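Local coordinates for DegV family protein (Eubacterium eligens, PDB 3FDJ) that is of unknown function but probably binds a fatty acid or similar lipid, like other DegV proteins, at residues I78-I83 and V110-S115; F156-S161 and S185-A190; A219-G224 and L273-K278. One frame throughout, in Å; residues are numbered along the deposited sequence. Where two conformers were deposited one is given.

Contact 1 of 3, residues I78-I83 and V110-S115; sequences IFVVTI and VRVIDS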
loop_
_atom_site.group_PDB
_atom_site.type_symbol
_atom_site.label_atom_id
_atom_site.label_comp_id
_atom_site.label_asym_id
_atom_site.label_seq_id
_atom_site.Cartn_x
_atom_site.Cartn_y
_atom_site.Cartn_z
ATOM N N ILE A 78 0.858 17.047 -11.708
ATOM C CA ILE A 78 0.849 16.239 -10.505
ATOM C C ILE A 78 0.114 14.932 -10.732
ATOM O O ILE A 78 -0.988 14.914 -11.310
ATOM C CB ILE A 78 0.168 16.982 -9.325
ATOM C CG1 ILE A 78 0.797 18.368 -9.090
ATOM C CG2 ILE A 78 0.184 16.125 -8.008
ATOM C CD1 ILE A 78 0.112 19.179 -7.981
ATOM N N PHE A 79 0.734 13.842 -10.275
ATOM C CA PHE A 79 0.071 12.557 -10.169
ATOM C C PHE A 79 -0.065 12.256 -8.688
ATOM O O PHE A 79 0.897 12.395 -7.918
ATOM C CB PHE A 79 0.840 11.431 -10.889
ATOM C CG PHE A 79 0.781 11.521 -12.376
ATOM C CD1 PHE A 79 -0.357 11.115 -13.075
ATOM C CD2 PHE A 79 1.846 12.029 -13.094
ATOM C CE1 PHE A 79 -0.400 11.213 -14.454
ATOM C CE2 PHE A 79 1.791 12.156 -14.492
ATOM C CZ PHE A 79 0.664 11.760 -15.161
ATOM N N VAL A 80 -1.270 11.853 -8.294
ATOM C CA VAL A 80 -1.573 11.506 -6.909
ATOM C C VAL A 80 -1.984 10.057 -6.858
ATOM O O VAL A 80 -2.930 9.670 -7.559
ATOM C CB VAL A 80 -2.720 12.370 -6.356
ATOM C CG1 VAL A 80 -2.884 12.115 -4.850
ATOM C CG2 VAL A 80 -2.475 13.875 -6.622
ATOM N N VAL A 81 -1.308 9.238 -6.047
ATOM C CA VAL A 81 -1.692 7.822 -5.911
ATOM C C VAL A 81 -2.346 7.614 -4.553
ATOM O O VAL A 81 -1.817 8.053 -3.532
ATOM C CB VAL A 81 -0.478 6.897 -6.093
ATOM C CG1 VAL A 81 -0.893 5.401 -5.988
ATOM C CG2 VAL A 81 0.204 7.178 -7.453
ATOM N N THR A 82 -3.523 7.001 -4.543
ATOM C CA THR A 82 -4.236 6.779 -3.295
ATOM C C THR A 82 -4.489 5.298 -3.037
ATOM O O THR A 82 -4.520 4.486 -3.941
ATOM C CB THR A 82 -5.610 7.514 -3.206
ATOM O OG1 THR A 82 -6.590 6.858 -4.017
ATOM C CG2 THR A 82 -5.507 9.022 -3.625
ATOM N N ILE A 83 -4.651 4.974 -1.764
ATOM C CA ILE A 83 -5.150 3.677 -1.326
ATOM C C ILE A 83 -6.559 3.477 -1.914
ATOM O O ILE A 83 -7.285 4.442 -2.198
ATOM C CB ILE A 83 -5.120 3.615 0.222
ATOM C CG1 ILE A 83 -5.673 2.280 0.787
ATOM C CG2 ILE A 83 -5.864 4.785 0.787
ATOM C CD1 ILE A 83 -5.251 2.051 2.238
ATOM N N VAL A 110 -3.830 17.646 -12.833
ATOM C CA VAL A 110 -3.720 16.766 -11.700
ATOM C C VAL A 110 -4.496 15.509 -11.966
ATOM O O VAL A 110 -5.688 15.570 -12.277
ATOM C CB VAL A 110 -4.272 17.433 -10.415
ATOM C CG1 VAL A 110 -4.087 16.507 -9.203
ATOM C CG2 VAL A 110 -3.578 18.805 -10.167
ATOM N N ARG A 111 -3.840 14.366 -11.849
ATOM C CA ARG A 111 -4.510 13.082 -12.043
ATOM C C ARG A 111 -4.461 12.372 -10.719
ATOM O O ARG A 111 -3.368 12.166 -10.170
ATOM C CB ARG A 111 -3.818 12.244 -13.115
ATOM C CG ARG A 111 -4.194 10.750 -13.071
ATOM C CD ARG A 111 -5.670 10.492 -13.417
ATOM N NE ARG A 111 -6.091 9.149 -12.984
ATOM C CZ ARG A 111 -5.799 8.001 -13.608
ATOM N NH1 ARG A 111 -6.251 6.867 -13.110
ATOM N NH2 ARG A 111 -5.090 7.965 -14.734
ATOM N N VAL A 112 -5.634 12.027 -10.198
ATOM C CA VAL A 112 -5.713 11.208 -8.987
ATOM C C VAL A 112 -5.935 9.763 -9.440
ATOM O O VAL A 112 -6.880 9.489 -10.192
ATOM C CB VAL A 112 -6.810 11.657 -8.037
ATOM C CG1 VAL A 112 -6.791 10.787 -6.777
ATOM C CG2 VAL A 112 -6.683 13.161 -7.659
ATOM N N ILE A 113 -5.035 8.885 -8.988
ATOM C CA ILE A 113 -5.040 7.451 -9.322
ATOM C C ILE A 113 -5.514 6.656 -8.116
ATOM O O ILE A 113 -4.842 6.601 -7.083
ATOM C CB ILE A 113 -3.648 6.936 -9.744
ATOM C CG1 ILE A 113 -3.102 7.734 -10.921
ATOM C CG2 ILE A 113 -3.718 5.418 -10.074
ATOM C CD1 ILE A 113 -1.631 7.451 -11.191
ATOM N N ASP A 114 -6.696 6.061 -8.249
ATOM C CA ASP A 114 -7.168 5.067 -7.291
ATOM C C ASP A 114 -6.346 3.823 -7.586
ATOM O O ASP A 114 -6.501 3.215 -8.637
ATOM C CB ASP A 114 -8.650 4.784 -7.512
ATOM C CG ASP A 114 -9.178 3.612 -6.672
ATOM O OD1 ASP A 114 -8.461 3.121 -5.788
ATOM O OD2 ASP A 114 -10.322 3.188 -6.943
ATOM N N SER A 115 -5.461 3.459 -6.673
ATOM C CA SER A 115 -4.598 2.294 -6.886
ATOM C C SER A 115 -5.354 0.989 -6.877
ATOM O O SER A 115 -4.791 -0.012 -7.306
ATOM C CB SER A 115 -3.503 2.210 -5.830
ATOM O OG SER A 115 -4.027 1.919 -4.542
#
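Val80 and Val112 sit side by side at the middle of two parallel strands, their CA atoms 4.6 Å apart, and the bonding is straightest here: the N-H of Ile113 meets Val80 O at 2.7 Å with an N-H...O angle of 170°. The ladder continues both ways, from Arg111 N on Ile78 O to Thr82 N on Ile113 O. On the face bearing Val80, packing is by methyls, Val80 CG2 lying 4.0 Å from Val110 CG1 and Thr82 CG2 3.8 Å from Val112 CG1. Helix 90-102 links the two strands and sends Tyr91 against Thr82 and Val112, which makes this the hydrogen-bonded core of a beta-alpha-beta crossover. The other face carries Phe79, Val81 and Ile113 under helices 120-134 and 139-150; Phe139 stacks on the Phe79 ring.

Arg111 leads from this buried region to the more open side. Its aliphatic root, CB, lies 3.6 Å from CD1 of the Phe79 ring, and with CG anti to the backbone N (chi1 162°), CG too lies against CD1 and CE1. The chain then bends at chi2, laying one guanidinium face over Ile113 CG1, 3.7 Å from the plane. NE bonds to Val112 O from well above the carbonyl plane, while NH2 makes salt bridges with Asp143 and Asp147, so the charge has carboxylate partners where the residue is partly exposed.

At the C-terminal ends the strands diverge, the CA separation growing to 5.8 Å between Ile83 and Ser115, and polar contacts take over. Thr82 O accepts from both the N-H and the hydroxyl of Ser115, OG lying 2.7 Å away. Partly exposed Asp114 turns OD1 to the backbone N-H groups of Ala85 and Lys116, and partly exposed Ile83 points away from the neighbouring strand.

Contact 2 of 3, residues F156-S161 and S185-A190; sequences FCSLKS and SVIGTA. With NA (sodium ion), chain E.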
loop_
_atom_site.group_PDB
_atom_site.type_symbol
_atom_site.label_atom_id
_atom_site.label_comp_id
_atom_site.label_asym_id
_atom_site.label_seq_id
_atom_site.Cartn_x
_atom_site.Cartn_y
_atom_site.Cartn_z
ATOM N N PHE A 156 -0.542 -9.603 -2.985
ATOM C CA PHE A 156 -0.888 -10.672 -2.069
ATOM C C PHE A 156 -0.415 -10.299 -0.673
ATOM O O PHE A 156 0.571 -9.547 -0.510
ATOM C CB PHE A 156 -0.241 -11.990 -2.503
ATOM C CG PHE A 156 -0.692 -12.470 -3.843
ATOM C CD1 PHE A 156 -1.922 -13.122 -3.992
ATOM C CD2 PHE A 156 0.081 -12.239 -4.975
ATOM C CE1 PHE A 156 -2.364 -13.528 -5.241
ATOM C CE2 PHE A 156 -0.356 -12.669 -6.223
ATOM C CZ PHE A 156 -1.577 -13.301 -6.358
ATOM N N CYS A 157 -1.091 -10.825 0.339
ATOM C CA CYS A 157 -0.693 -10.556 1.705
ATOM C C CYS A 157 -0.828 -11.813 2.543
ATOM O O CYS A 157 -1.555 -12.727 2.183
ATOM C CB CYS A 157 -1.504 -9.413 2.304
ATOM S SG CYS A 157 -3.238 -9.726 2.419
ATOM N N SER A 158 -0.100 -11.846 3.642
ATOM C CA SER A 158 -0.295 -12.858 4.674
ATOM C C SER A 158 -0.338 -12.165 6.029
ATOM O O SER A 158 0.632 -11.506 6.437
ATOM C CB SER A 158 0.831 -13.881 4.621
ATOM O OG SER A 158 0.588 -14.914 5.565
ATOM N N LEU A 159 -1.464 -12.284 6.716
ATOM C CA LEU A 159 -1.716 -11.570 7.953
ATOM C C LEU A 159 -1.898 -12.531 9.124
ATOM O O LEU A 159 -2.666 -13.483 9.035
ATOM C CB LEU A 159 -2.945 -10.682 7.798
ATOM C CG LEU A 159 -2.955 -9.788 6.565
ATOM C CD1 LEU A 159 -4.191 -8.889 6.571
ATOM C CD2 LEU A 159 -1.657 -8.932 6.483
ATOM N N LYS A 160 -1.213 -12.268 10.230
ATOM C CA LYS A 160 -1.289 -13.108 11.410
ATOM C C LYS A 160 -2.435 -12.706 12.313
ATOM O O LYS A 160 -2.848 -13.483 13.187
ATOM C CB LYS A 160 0.032 -13.053 12.192
ATOM C CG LYS A 160 1.227 -13.505 11.359
ATOM C CD LYS A 160 2.457 -13.786 12.218
ATOM C CE LYS A 160 3.601 -14.339 11.365
ATOM N NZ LYS A 160 4.730 -14.788 12.215
ATOM N N SER A 161 -2.919 -11.486 12.136
ATOM C CA SER A 161 -4.099 -10.992 12.851
ATOM C C SER A 161 -4.839 -10.004 11.968
ATOM O O SER A 161 -4.201 -9.195 11.299
ATOM C CB SER A 161 -3.686 -10.324 14.159
ATOM O OG SER A 161 -4.790 -9.635 14.767
ATOM N N SER A 185 -2.105 -17.867 9.730
ATOM C CA SER A 185 -2.226 -16.634 8.964
ATOM C C SER A 185 -3.297 -16.752 7.900
ATOM O O SER A 185 -3.605 -17.852 7.459
ATOM C CB SER A 185 -0.909 -16.345 8.266
ATOM O OG SER A 185 0.115 -16.126 9.210
ATOM N N VAL A 186 -3.844 -15.615 7.483
ATOM C CA VAL A 186 -4.764 -15.543 6.361
ATOM C C VAL A 186 -4.054 -14.929 5.190
ATOM O O VAL A 186 -3.384 -13.884 5.327
ATOM C CB VAL A 186 -6.012 -14.719 6.672
ATOM C CG1 VAL A 186 -6.865 -14.480 5.392
ATOM C CG2 VAL A 186 -6.815 -15.400 7.793
ATOM N N ILE A 187 -4.170 -15.600 4.048
ATOM C CA ILE A 187 -3.592 -15.121 2.801
ATOM C C ILE A 187 -4.682 -14.398 2.009
ATOM O O ILE A 187 -5.799 -14.903 1.853
ATOM C CB ILE A 187 -3.039 -16.298 1.956
ATOM C CG1 ILE A 187 -1.966 -17.059 2.722
ATOM C CG2 ILE A 187 -2.449 -15.766 0.631
ATOM C CD1 ILE A 187 -1.551 -18.380 2.005
ATOM N N GLY A 188 -4.376 -13.202 1.535
ATOM C CA GLY A 188 -5.320 -12.404 0.764
ATOM C C GLY A 188 -4.740 -11.872 -0.528
ATOM O O GLY A 188 -3.528 -11.973 -0.792
ATOM N N THR A 189 -5.627 -11.344 -1.357
ATOM C CA THR A 189 -5.233 -10.579 -2.531
ATOM C C THR A 189 -6.106 -9.337 -2.643
ATOM O O THR A 189 -7.200 -9.271 -2.071
ATOM C CB THR A 189 -5.305 -11.454 -3.816
ATOM O OG1 THR A 189 -4.716 -10.762 -4.930
ATOM C CG2 THR A 189 -6.743 -11.861 -4.140
ATOM N N ALA A 190 -5.613 -8.332 -3.366
ATOM C CA ALA A 190 -6.449 -7.184 -3.717
ATOM C C ALA A 190 -7.406 -7.632 -4.821
ATOM O O ALA A 190 -6.978 -8.143 -5.873
ATOM C CB ALA A 190 -5.575 -5.985 -4.150
HETATM NA NA NA E . -2.870 -15.977 13.814
HETATM O O HOH W 1 2.312 -15.375 7.732
HETATM O O HOH W 2 -0.764 -16.286 13.886
HETATM O O HOH W 3 -2.640 -15.267 15.968
#
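Cys157 and Gly188 form a hydrogen-bonded antiparallel pair: Cys157 N reaches Gly188 O at 2.9 Å, and Gly188 N returns a bond to Cys157 O. Leu159 and Val186 repeat the pattern. Cys157 SG rests 3.8 Å from Gly188 CA, on the side where a side chain at that position would be tight, so the glycine makes room for it. In the adjoining non-hydrogen-bonded pair, Phe156 and Thr189 lie alongside each other, pointing the same way; Thr189 OG1 approaches ring atom CE1 of Phe156 obliquely at 3.6 Å, while Gly188 O lies near the ring plane at its edge. Leu155 O and Arg154 hold that hydroxyl from outside.

Both strands belong to a mixed six-stranded sheet, with strand 196-203 flanking 184-190 and strand 271-276 flanking 153-159. Helix 205-219 lies over the face of Phe156, Ser158 and Ile187, through Leu208 and Leu215.

Toward the other end the contact becomes polar. Ser158 OG is anti to its own N (chi1 -176°), which brings it within 3.4 Å of Ser185 CB, and one water joins the two hydroxyls, 2.8 Å from Ser158 OG and from Ser185 OG. Just past the strand, Lys160 O binds the sodium ion at 2.6 Å, its coordination completed by two waters and the carbonyls of Ala179 and Ile184.

Contact 3 of 3, residues A219-G224 and L273-K278; sequences AGYEGG and LSCETK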
loop_
_atom_site.group_PDB
_atom_site.type_symbol
_atom_site.label_atom_id
_atom_site.label_comp_id
_atom_site.label_asym_id
_atom_site.label_seq_id
_atom_site.Cartn_x
_atom_site.Cartn_y
_atom_site.Cartn_z
ATOM N N ALA A 219 -1.069 -16.176 -11.377
ATOM C CA ALA A 219 -1.228 -14.752 -11.668
ATOM C C ALA A 219 -0.454 -14.299 -12.914
ATOM O O ALA A 219 -0.664 -13.186 -13.395
ATOM C CB ALA A 219 -0.790 -13.913 -10.453
ATOM N N GLY A 220 0.438 -15.135 -13.433
ATOM C CA GLY A 220 1.236 -14.757 -14.601
ATOM C C GLY A 220 2.532 -14.047 -14.244
ATOM O O GLY A 220 3.116 -13.350 -15.082
ATOM N N TYR A 221 3.013 -14.262 -13.024
ATOM C CA TYR A 221 4.310 -13.713 -12.611
ATOM C C TYR A 221 5.420 -14.417 -13.375
ATOM O O TYR A 221 5.447 -15.651 -13.464
ATOM C CB TYR A 221 4.539 -13.854 -11.106
ATOM C CG TYR A 221 5.821 -13.179 -10.689
ATOM C CD1 TYR A 221 5.970 -11.801 -10.808
ATOM C CD2 TYR A 221 6.894 -13.914 -10.185
ATOM C CE1 TYR A 221 7.138 -11.171 -10.442
ATOM C CE2 TYR A 221 8.069 -13.294 -9.813
ATOM C CZ TYR A 221 8.184 -11.917 -9.934
ATOM O OH TYR A 221 9.350 -11.282 -9.589
ATOM N N GLU A 222 6.321 -13.623 -13.956
ATOM C CA GLU A 222 7.434 -14.137 -14.748
ATOM C C GLU A 222 8.777 -13.463 -14.415
ATOM O O GLU A 222 9.624 -13.249 -15.293
ATOM C CB GLU A 222 7.102 -13.963 -16.239
ATOM C CG GLU A 222 6.031 -14.931 -16.706
ATOM C CD GLU A 222 5.795 -14.914 -18.213
ATOM O OE1 GLU A 222 6.314 -13.987 -18.895
ATOM O OE2 GLU A 222 5.070 -15.830 -18.696
ATOM N N GLY A 223 8.974 -13.108 -13.154
ATOM C CA GLY A 223 10.262 -12.580 -12.718
ATOM C C GLY A 223 10.447 -11.072 -12.780
ATOM O O GLY A 223 11.563 -10.600 -12.666
ATOM N N GLY A 224 9.367 -10.321 -12.967
ATOM C CA GLY A 224 9.430 -8.857 -12.995
ATOM C C GLY A 224 9.528 -8.217 -11.616
ATOM O O GLY A 224 9.757 -8.877 -10.607
ATOM N N LEU A 273 2.915 -8.095 -0.445
ATOM C CA LEU A 273 3.754 -8.064 -1.614
ATOM C C LEU A 273 3.008 -7.671 -2.852
ATOM O O LEU A 273 1.817 -7.932 -2.992
ATOM C CB LEU A 273 4.508 -9.380 -1.832
ATOM C CG LEU A 273 3.911 -10.604 -2.477
ATOM C CD1 LEU A 273 3.807 -10.454 -4.035
ATOM C CD2 LEU A 273 4.794 -11.818 -2.130
ATOM N N SER A 274 3.705 -6.994 -3.739
ATOM C CA SER A 274 3.159 -6.674 -5.027
ATOM C C SER A 274 4.141 -6.987 -6.135
ATOM O O SER A 274 5.366 -6.939 -5.932
ATOM C CB SER A 274 2.721 -5.214 -5.066
ATOM O OG SER A 274 2.066 -4.945 -6.288
ATOM N N CYS A 275 3.606 -7.339 -7.307
ATOM C CA CYS A 275 4.452 -7.689 -8.450
ATOM C C CYS A 275 3.851 -7.265 -9.771
ATOM O O CYS A 275 2.636 -7.128 -9.897
ATOM C CB CYS A 275 4.714 -9.185 -8.487
ATOM S SG CYS A 275 3.259 -10.191 -8.662
ATOM N N GLU A 276 4.726 -7.076 -10.754
ATOM C CA GLU A 276 4.347 -7.015 -12.158
ATOM C C GLU A 276 4.119 -8.427 -12.690
ATOM O O GLU A 276 4.913 -9.340 -12.398
ATOM C CB GLU A 276 5.482 -6.460 -13.005
ATOM C CG GLU A 276 5.807 -5.059 -12.812
ATOM C CD GLU A 276 7.034 -4.632 -13.630
ATOM O OE1 GLU A 276 7.943 -5.478 -13.900
ATOM O OE2 GLU A 276 7.088 -3.443 -13.982
ATOM N N THR A 277 3.085 -8.592 -13.502
ATOM C CA THR A 277 2.792 -9.856 -14.170
ATOM C C THR A 277 2.901 -9.676 -15.684
ATOM O O THR A 277 3.052 -8.569 -16.170
ATOM C CB THR A 277 1.379 -10.353 -13.824
ATOM O OG1 THR A 277 0.382 -9.402 -14.254
ATOM C CG2 THR A 277 1.234 -10.573 -12.290
ATOM N N LYS A 278 2.834 -10.771 -16.434
ATOM C CA LYS A 278 2.739 -10.683 -17.902
ATOM C C LYS A 278 1.379 -10.049 -18.350
ATOM O O LYS A 278 0.454 -9.821 -17.514
ATOM C CB LYS A 278 2.933 -12.071 -18.517
ATOM C CG LYS A 278 1.796 -12.986 -18.219
ATOM C CD LYS A 278 1.982 -14.391 -18.745
ATOM C CE LYS A 278 0.625 -15.101 -18.795
ATOM N NZ LYS A 278 -0.309 -14.613 -17.715
HETATM O O HOH W 4 -1.084 -12.480 -16.208
HETATM O O HOH W 5 6.599 -10.706 -13.948
#
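Gly220 O accepts the backbone N-H of Lys278 at 2.9 Å, nearly straight at 172° but from above the carbonyl plane, and this one direct hydrogen bond ties the turn after helix 205-219 to the end of the chain. Gly220 has a positive phi and closes the helix in a Schellman motif; a side chain here would run into its own preceding carbonyl and into Lys278 NZ. Water widens the link: one molecule accepts from Glu222 N and Gly224 N and donates to Glu276 O, and another joins Ala219 O to Lys278 NZ.

Tyr221 supplies the aromatic part of the contact. Its CG stands anti to the backbone N (chi1 -175°), bringing the ring against strand 271-276. Glu276 O lies at the ring edge, near its plane and 3.1 Å from CD1. Cys275 CB comes obliquely to CE1 at 3.7 Å, and its sulfur is 4.7 Å from the ring centroid, 48° off the normal. On one face, Gly223 N lies 3.4 Å above the ring centre. The hydroxyl donates to Gly224 O at 2.6 Å, fastening the turn back on itself, and also bonds to Thr250. A leucine in its place would probably leave Gly224 O without this donor and the turn freer to move, with Cys275 losing its aromatic neighbour.

Around this, Thr277 CG2 packs on Ala219 O, and the aliphatic part of Lys278 runs past the Glu222 carboxylate, CD 3.4 Å from OE2. Glu222 OE2 and Lys278 NZ stay 5.6 Å apart, too far for a salt bridge. The Glu276 carboxylate is held by the Tyr149 hydroxyl at OE2 and by Lys225 N at OE1. The whole is a glycine-terminated helix end and the connection to strand 226-230, docked on that strand's antiparallel neighbour in the mixed sheet, the C-terminal strand 271-276.

From the N terminus, contact 1 comes first: strand 77-82, helix 90-102 and strand 109-114 close a parallel crossover in the first sheet. The chain then runs through helices 120-134 and 139-150 into the second sheet, where contact 2 closes the loop between strands 153-159 and 184-190. Contact 3 follows, bringing the C terminus back to the turn after helix 205-219. The three loops are in series, neither nested nor crossed. Contacts 2 and 3 share a sheet and touch, Leu273 N lying 2.8 Å from Phe156 O in a probable hydrogen bond. Contact 1 stands apart, its centre 25 Å from that of contact 2, across the centre of the chain.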